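Local coordinates for putative retaining b-glycosidase (Saccharophagus degradans, PDB 5A95), which probably hydrolyses mixed-linkage beta-glucans as a family 5 retaining beta-glycosidase and binds glucose-based oligosaccharides in its cleft, at residues T76-S81 with P334-T339; T101-I106 with I288-G293. The protein carries 1 engineered substitution. One frame throughout, in Å; residues are numbered along the deposited sequence.

How the interactions relate
The fold is the (beta/alpha)8 barrel of glycoside hydrolase family 5, and both contacts lie around its glucan cleft. Along the chain both segments of interaction 2 fall between those of interaction 1, the order being 76-81, 101-106, 288-293 and 334-339. Interaction 2, its centre about 4 Å from that of the chain, bridges two strands that are separated in the curled sheet by strands 65-72 and 326-329. Interaction 1 joins a short helix following strand 65-72 to a loop following strand 326-329. The two contact centres are about 14 Å apart, and Pro338 packs on Gly293. The contacts meet neighbouring glucose units of one bound glucan, interaction 2 the chain C unit and interaction 1 those of chains D and B.

Interaction 1 (T76-S81 with P334-T339); sequences TGKLLS and PDWSPT. With BGC (beta-D-glucopyranose), chain D; BGC (beta-D-glucopyranose), chain B.
Lys78 reaches from helix 76-81 across to the loop 334-339, where its ammonium group grips Asp335 and its aliphatic chain backs the indole of Trp336. A short helix after strand 65-72 thus meets a loop after strand 326-329, both at the C-terminal mouth of a family 5 (beta/alpha)8 barrel, and Trp336 is an aromatic platform for the bound glucan. The indole is held between two unlike partners: Lys78 CE lies 4.0 Å above one face, while C4 of the chain D glucose lies 3.7 Å above the opposite face, both nearer the ring's margin than its centre. A lysine suits this place because its methylenes can cover a ring while its tip finds a charge beyond it. With CG anti to the backbone N (chi1 -179°), that atom sits beside the ring, 3.9 Å from Trp336 CZ2; the bend at chi2 (-85°) then turns CD, CE and NZ along the indole toward Asp335. There NZ forms a salt bridge of 2.8 Å with Asp335 OD2, using the anti lone pair of the carboxylate oxygen. The loop backbone also reads the sugar directly: O2 of the chain B glucose donates to Asp335 O at 2.7 Å, and O2 of the chain D glucose donates to Ser337 O, also at 2.7 Å.

Trp32 of the second subunit packs on Lys78 and meets the Trp336 ring edge-to-face, so the assembly takes part in shaping this wall of the cleft. Beyond the two segments, Asp333 OD1 shares Lys78 NZ in a further salt bridge, while its OD2 holds the start of the loop by accepting the backbone N-H groups of Asp335 and Trp336.

Interaction 2 (T101-I106 with I288-G293); sequences TIRLPI and IATQLG. Engineered in segment 288-293: Gln291 (natural residue Glu). With BGC (beta-D-glucopyranose), chain C.
The guanidinium of Arg103 has Thr290, through its carbonyl O and CB, over one face and the amide of Gln291 at its edge. Thr290 O sits 3.3 Å above the guanidinium plane toward the rim, too poorly angled for a hydrogen bond, and on this same residue CB comes within 3.4 Å of Arg103 NE. At the edge, NH1 donates to Gln291 OE1 over 2.9 Å with an N-H...O angle of 158°. This bond lies in the carbonyl plane on a lone pair of OE1, although the two flat groups themselves stand 75° apart. Arginine fits because a straight chain, with CG anti to the backbone N (chi1 178°), spans the gap and delivers several donors at once.

The contact crosses the interior of the (beta/alpha)8 barrel, from strand 101-106 to the end of strand 287-289. Gln291 is an engineered replacement of the natural glutamate; a glutamate at this strand end is consistent with the nucleophile of family 5 retaining enzymes. Around Arg103, Glu185 receives NE in a salt bridge through OE1 and the Thr290 hydroxyl through OE2, tying together the two residues that face each other here. Asn72 takes a further bond from NH1, and Asn188 one from NH2. A methionine in place of Arg103 would probably leave Glu185 without its positive mate and the Gln291 amide freer to turn. That amide also meets the sugar: NE2 gives a weak bond of 3.3 Å to O2 of the chain C glucose and is also hydrogen-bonded to the Tyr256 hydroxyl.

Interaction 1 (T76-S81 with P334-T339)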
loop_
_atom_site.group_PDB
_atom_site.type_symbol
_atom_site.label_atom_id
_atom_site.label_comp_id
_atom_site.label_asym_id
_atom_site.label_seq_id
_atom_site.Cartn_x
_atom_site.Cartn_y
_atom_site.Cartn_z
ATOM N N THR A 76 17.439 -0.370 19.099
ATOM C CA THR A 76 18.241 0.819 19.340
ATOM C C THR A 76 17.441 1.896 20.052
ATOM O O THR A 76 17.934 2.527 20.970
ATOM C CB THR A 76 18.769 1.348 17.982
ATOM O OG1 THR A 76 19.588 0.347 17.360
ATOM C CG2 THR A 76 19.558 2.621 18.137
ATOM N N GLY A 77 16.210 2.124 19.605
ATOM C CA GLY A 77 15.362 3.134 20.213
ATOM C C GLY A 77 15.014 2.826 21.668
ATOM O O GLY A 77 14.934 3.715 22.504
ATOM N N LYS A 78 14.752 1.556 21.972
ATOM C CA LYS A 78 14.480 1.142 23.339
ATOM C C LYS A 78 15.683 1.510 24.193
ATOM O O LYS A 78 15.541 2.078 25.267
ATOM C CB LYS A 78 14.185 -0.368 23.386
ATOM C CG LYS A 78 13.852 -0.929 24.769
ATOM C CD LYS A 78 15.097 -1.290 25.566
ATOM C CE LYS A 78 14.703 -2.021 26.841
ATOM N NZ LYS A 78 15.848 -2.242 27.744
ATOM N N LEU A 79 16.875 1.152 23.731
ATOM C CA LEU A 79 18.099 1.426 24.473
ATOM C C LEU A 79 18.374 2.924 24.625
ATOM O O LEU A 79 18.715 3.394 25.735
ATOM C CB LEU A 79 19.264 0.689 23.835
ATOM C CG LEU A 79 19.197 -0.841 24.002
ATOM C CD1 LEU A 79 20.213 -1.500 23.085
ATOM C CD2 LEU A 79 19.415 -1.240 25.456
ATOM N N LEU A 80 18.176 3.689 23.552
ATOM C CA LEU A 80 18.390 5.148 23.617
ATOM C C LEU A 80 17.512 5.798 24.678
ATOM O O LEU A 80 17.907 6.775 25.325
ATOM C CB LEU A 80 18.095 5.799 22.255
ATOM C CG LEU A 80 19.158 5.649 21.182
ATOM C CD1 LEU A 80 18.602 5.892 19.775
ATOM C CD2 LEU A 80 20.332 6.575 21.462
ATOM N N SER A 81 16.301 5.288 24.820
ATOM C CA SER A 81 15.308 5.918 25.669
ATOM C C SER A 81 15.801 6.009 27.122
ATOM O O SER A 81 15.383 6.901 27.847
ATOM C CB SER A 81 13.952 5.216 25.549
ATOM O OG SER A 81 13.907 4.007 26.254
ATOM N N PRO A 334 18.004 -6.470 30.286
ATOM C CA PRO A 334 17.372 -6.820 31.569
ATOM C C PRO A 334 15.846 -6.696 31.588
ATOM O O PRO A 334 15.220 -7.088 32.565
ATOM C CB PRO A 334 18.001 -5.818 32.552
ATOM C CG PRO A 334 18.250 -4.615 31.722
ATOM C CD PRO A 334 18.590 -5.116 30.340
ATOM N N ASP A 335 15.253 -6.130 30.544
ATOM C CA ASP A 335 13.816 -5.868 30.493
ATOM C C ASP A 335 13.063 -6.808 29.575
ATOM O O ASP A 335 12.039 -7.376 29.958
ATOM C CB ASP A 335 13.535 -4.415 30.068
ATOM C CG ASP A 335 14.232 -3.422 30.935
ATOM O OD1 ASP A 335 14.064 -3.525 32.150
ATOM O OD2 ASP A 335 14.947 -2.547 30.421
ATOM N N TRP A 336 13.560 -6.984 28.354
ATOM C CA TRP A 336 12.958 -7.863 27.381
ATOM C C TRP A 336 13.341 -9.305 27.695
ATOM O O TRP A 336 14.490 -9.583 28.007
ATOM C CB TRP A 336 13.463 -7.480 25.992
ATOM C CG TRP A 336 12.887 -6.234 25.453
ATOM C CD1 TRP A 336 12.098 -5.320 26.115
ATOM C CD2 TRP A 336 13.012 -5.770 24.116
ATOM N NE1 TRP A 336 11.725 -4.310 25.241
ATOM C CE2 TRP A 336 12.290 -4.554 24.016
ATOM C CE3 TRP A 336 13.687 -6.257 22.986
ATOM C CZ2 TRP A 336 12.203 -3.835 22.827
ATOM C CZ3 TRP A 336 13.581 -5.536 21.786
ATOM C CH2 TRP A 336 12.852 -4.346 21.723
ATOM N N SER A 337 12.377 -10.207 27.581
ATOM C CA SER A 337 12.550 -11.575 28.050
ATOM C C SER A 337 12.467 -12.604 26.908
ATOM O O SER A 337 11.896 -12.330 25.856
ATOM C CB SER A 337 11.483 -11.893 29.093
ATOM O OG SER A 337 10.197 -11.835 28.523
ATOM N N PRO A 338 13.052 -13.797 27.094
ATOM C CA PRO A 338 13.862 -14.184 28.254
ATOM C C PRO A 338 15.178 -13.410 28.317
ATOM O O PRO A 338 15.877 -13.290 27.317
ATOM C CB PRO A 338 14.106 -15.679 28.031
ATOM C CG PRO A 338 13.987 -15.866 26.547
ATOM C CD PRO A 338 12.881 -14.922 26.162
ATOM N N THR A 339 15.513 -12.888 29.499
ATOM C CA THR A 339 16.707 -12.082 29.665
ATOM C C THR A 339 17.968 -12.937 29.786
ATOM O O THR A 339 17.896 -14.068 30.265
ATOM C CB THR A 339 16.651 -11.279 30.960
ATOM O OG1 THR A 339 16.648 -12.199 32.046
ATOM C CG2 THR A 339 15.438 -10.401 31.026
HETATM C C2 BGC D . 10.073 -9.642 24.697
HETATM C C3 BGC D . 9.204 -8.453 25.064
HETATM C C4 BGC D . 9.444 -7.292 24.125
HETATM C C5 BGC D . 9.316 -7.737 22.668
HETATM C C6 BGC D . 9.766 -6.694 21.677
HETATM C C1 BGC D . 9.783 -9.977 23.244
HETATM O O2 BGC D . 9.724 -10.713 25.570
HETATM O O3 BGC D . 9.538 -8.042 26.396
HETATM O O4 BGC D . 8.470 -6.285 24.379
HETATM O O5 BGC D . 10.137 -8.867 22.439
HETATM O O6 BGC D . 9.639 -7.206 20.355
HETATM C C2 BGC B . 9.061 -8.119 28.748
HETATM C C3 BGC B . 7.995 -8.316 29.806
HETATM C C4 BGC B . 6.788 -7.464 29.489
HETATM C C5 BGC B . 6.287 -7.793 28.097
HETATM C C6 BGC B . 5.097 -6.928 27.697
HETATM C C1 BGC B . 8.516 -8.345 27.364
HETATM O O2 BGC B . 10.140 -9.029 29.001
HETATM O O3 BGC B . 8.515 -7.907 31.067
HETATM O O4 BGC B . 5.789 -7.707 30.483
HETATM O O5 BGC B . 7.336 -7.543 27.156
HETATM O O6 BGC B . 5.500 -5.546 27.655
#

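Interaction 2 (T101-I106 with I288-G293)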
loop_
_atom_site.group_PDB
_atom_site.type_symbol
_atom_site.label_atom_id
_atom_site.label_comp_id
_atom_site.label_asym_id
_atom_site.label_seq_id
_atom_site.Cartn_x
_atom_site.Cartn_y
_atom_site.Cartn_z
ATOM N N THR A 101 29.455 -11.789 17.497
ATOM C CA THR A 101 28.299 -11.288 16.747
ATOM C C THR A 101 27.285 -10.652 17.670
ATOM O O THR A 101 27.004 -11.175 18.747
ATOM C CB THR A 101 27.602 -12.468 16.009
ATOM O OG1 THR A 101 28.520 -13.091 15.120
ATOM C CG2 THR A 101 26.420 -11.990 15.187
ATOM N N ILE A 102 26.715 -9.536 17.227
ATOM C CA ILE A 102 25.538 -8.964 17.842
ATOM C C ILE A 102 24.444 -8.841 16.786
ATOM O O ILE A 102 24.707 -8.371 15.669
ATOM C CB ILE A 102 25.839 -7.584 18.442
ATOM C CG1 ILE A 102 26.791 -7.757 19.623
ATOM C CG2 ILE A 102 24.558 -6.891 18.912
ATOM C CD1 ILE A 102 27.307 -6.473 20.233
ATOM N N ARG A 103 23.235 -9.279 17.143
ATOM C CA ARG A 103 22.041 -9.111 16.303
ATOM C C ARG A 103 21.256 -7.899 16.796
ATOM O O ARG A 103 20.967 -7.785 17.998
ATOM C CB ARG A 103 21.174 -10.351 16.342
ATOM C CG ARG A 103 19.882 -10.286 15.535
ATOM C CD ARG A 103 19.269 -11.662 15.482
ATOM N NE ARG A 103 18.036 -11.838 14.724
ATOM C CZ ARG A 103 16.806 -11.951 15.223
ATOM N NH1 ARG A 103 16.542 -11.641 16.488
ATOM N NH2 ARG A 103 15.810 -12.368 14.439
ATOM N N LEU A 104 20.922 -7.009 15.867
ATOM C CA LEU A 104 20.166 -5.787 16.141
ATOM C C LEU A 104 18.735 -5.987 15.640
ATOM O O LEU A 104 18.536 -6.047 14.434
ATOM C CB LEU A 104 20.795 -4.590 15.413
ATOM C CG LEU A 104 22.248 -4.222 15.718
ATOM C CD1 LEU A 104 22.629 -2.935 14.973
ATOM C CD2 LEU A 104 22.454 -4.052 17.208
ATOM N N PRO A 105 17.751 -6.094 16.551
ATOM C CA PRO A 105 16.369 -6.331 16.136
ATOM C C PRO A 105 15.678 -5.002 15.893
ATOM O O PRO A 105 15.102 -4.404 16.819
ATOM C CB PRO A 105 15.774 -7.082 17.328
ATOM C CG PRO A 105 16.500 -6.540 18.506
ATOM C CD PRO A 105 17.902 -6.221 18.026
ATOM N N ILE A 106 15.708 -4.548 14.643
ATOM C CA ILE A 106 15.195 -3.246 14.263
ATOM C C ILE A 106 13.698 -3.326 14.110
ATOM O O ILE A 106 13.190 -3.941 13.181
ATOM C CB ILE A 106 15.891 -2.750 12.993
ATOM C CG1 ILE A 106 17.393 -2.614 13.276
ATOM C CG2 ILE A 106 15.280 -1.438 12.496
ATOM C CD1 ILE A 106 18.297 -2.655 12.073
ATOM N N ILE A 288 21.577 -20.001 10.858
ATOM C CA ILE A 288 21.779 -19.226 12.057
ATOM C C ILE A 288 20.520 -19.288 12.911
ATOM O O ILE A 288 19.413 -18.927 12.470
ATOM C CB ILE A 288 22.156 -17.733 11.830
ATOM C CG1 ILE A 288 23.201 -17.554 10.738
ATOM C CG2 ILE A 288 22.600 -17.090 13.140
ATOM C CD1 ILE A 288 23.537 -16.103 10.416
ATOM N N ALA A 289 20.687 -19.796 14.134
ATOM C CA ALA A 289 19.614 -19.777 15.110
ATOM C C ALA A 289 19.588 -18.383 15.725
ATOM O O ALA A 289 20.234 -18.138 16.752
ATOM C CB ALA A 289 19.838 -20.878 16.131
ATOM N N THR A 290 18.894 -17.450 15.057
ATOM C CA THR A 290 18.992 -16.053 15.450
ATOM C C THR A 290 18.182 -15.651 16.684
ATOM O O THR A 290 18.349 -14.541 17.173
ATOM C CB THR A 290 18.687 -15.112 14.286
ATOM O OG1 THR A 290 17.481 -15.532 13.650
ATOM C CG2 THR A 290 19.819 -15.046 13.296
ATOM N N GLN A 291 17.346 -16.564 17.165
ATOM C CA GLN A 291 16.745 -16.470 18.495
ATOM C C GLN A 291 16.667 -17.861 19.050
ATOM O O GLN A 291 16.291 -18.817 18.370
ATOM C CB GLN A 291 15.355 -15.842 18.491
ATOM C CG GLN A 291 15.411 -14.408 18.048
ATOM C CD GLN A 291 14.115 -13.642 18.141
ATOM O OE1 GLN A 291 13.970 -12.622 17.489
ATOM N NE2 GLN A 291 13.240 -14.050 19.017
ATOM N N LEU A 292 17.035 -17.958 20.313
ATOM C CA LEU A 292 16.944 -19.156 21.137
ATOM C C LEU A 292 17.113 -18.693 22.578
ATOM O O LEU A 292 17.604 -17.603 22.824
ATOM C CB LEU A 292 17.992 -20.207 20.751
ATOM C CG LEU A 292 19.441 -19.929 21.099
ATOM C CD1 LEU A 292 20.261 -21.206 21.208
ATOM C CD2 LEU A 292 20.087 -18.992 20.084
ATOM N N GLY A 293 16.780 -19.544 23.526
ATOM C CA GLY A 293 16.937 -19.240 24.937
ATOM C C GLY A 293 15.752 -19.700 25.758
ATOM O O GLY A 293 14.792 -20.196 25.208
HETATM C C2 BGC C . 9.925 -12.400 19.329
HETATM C C3 BGC C . 10.601 -11.492 20.354
HETATM C C4 BGC C . 10.033 -11.790 21.747
HETATM C C5 BGC C . 10.175 -13.268 22.056
HETATM C C6 BGC C . 9.658 -13.628 23.428
HETATM C C1 BGC C . 9.797 -13.855 19.771
HETATM O O1 BGC C . 8.784 -14.548 19.086
HETATM O O2 BGC C . 10.622 -12.288 18.034
HETATM O O3 BGC C . 10.424 -10.112 19.905
HETATM O O4 BGC C . 10.614 -11.045 22.828
HETATM O O5 BGC C . 9.368 -13.957 21.107
HETATM O O6 BGC C . 9.679 -15.056 23.473
#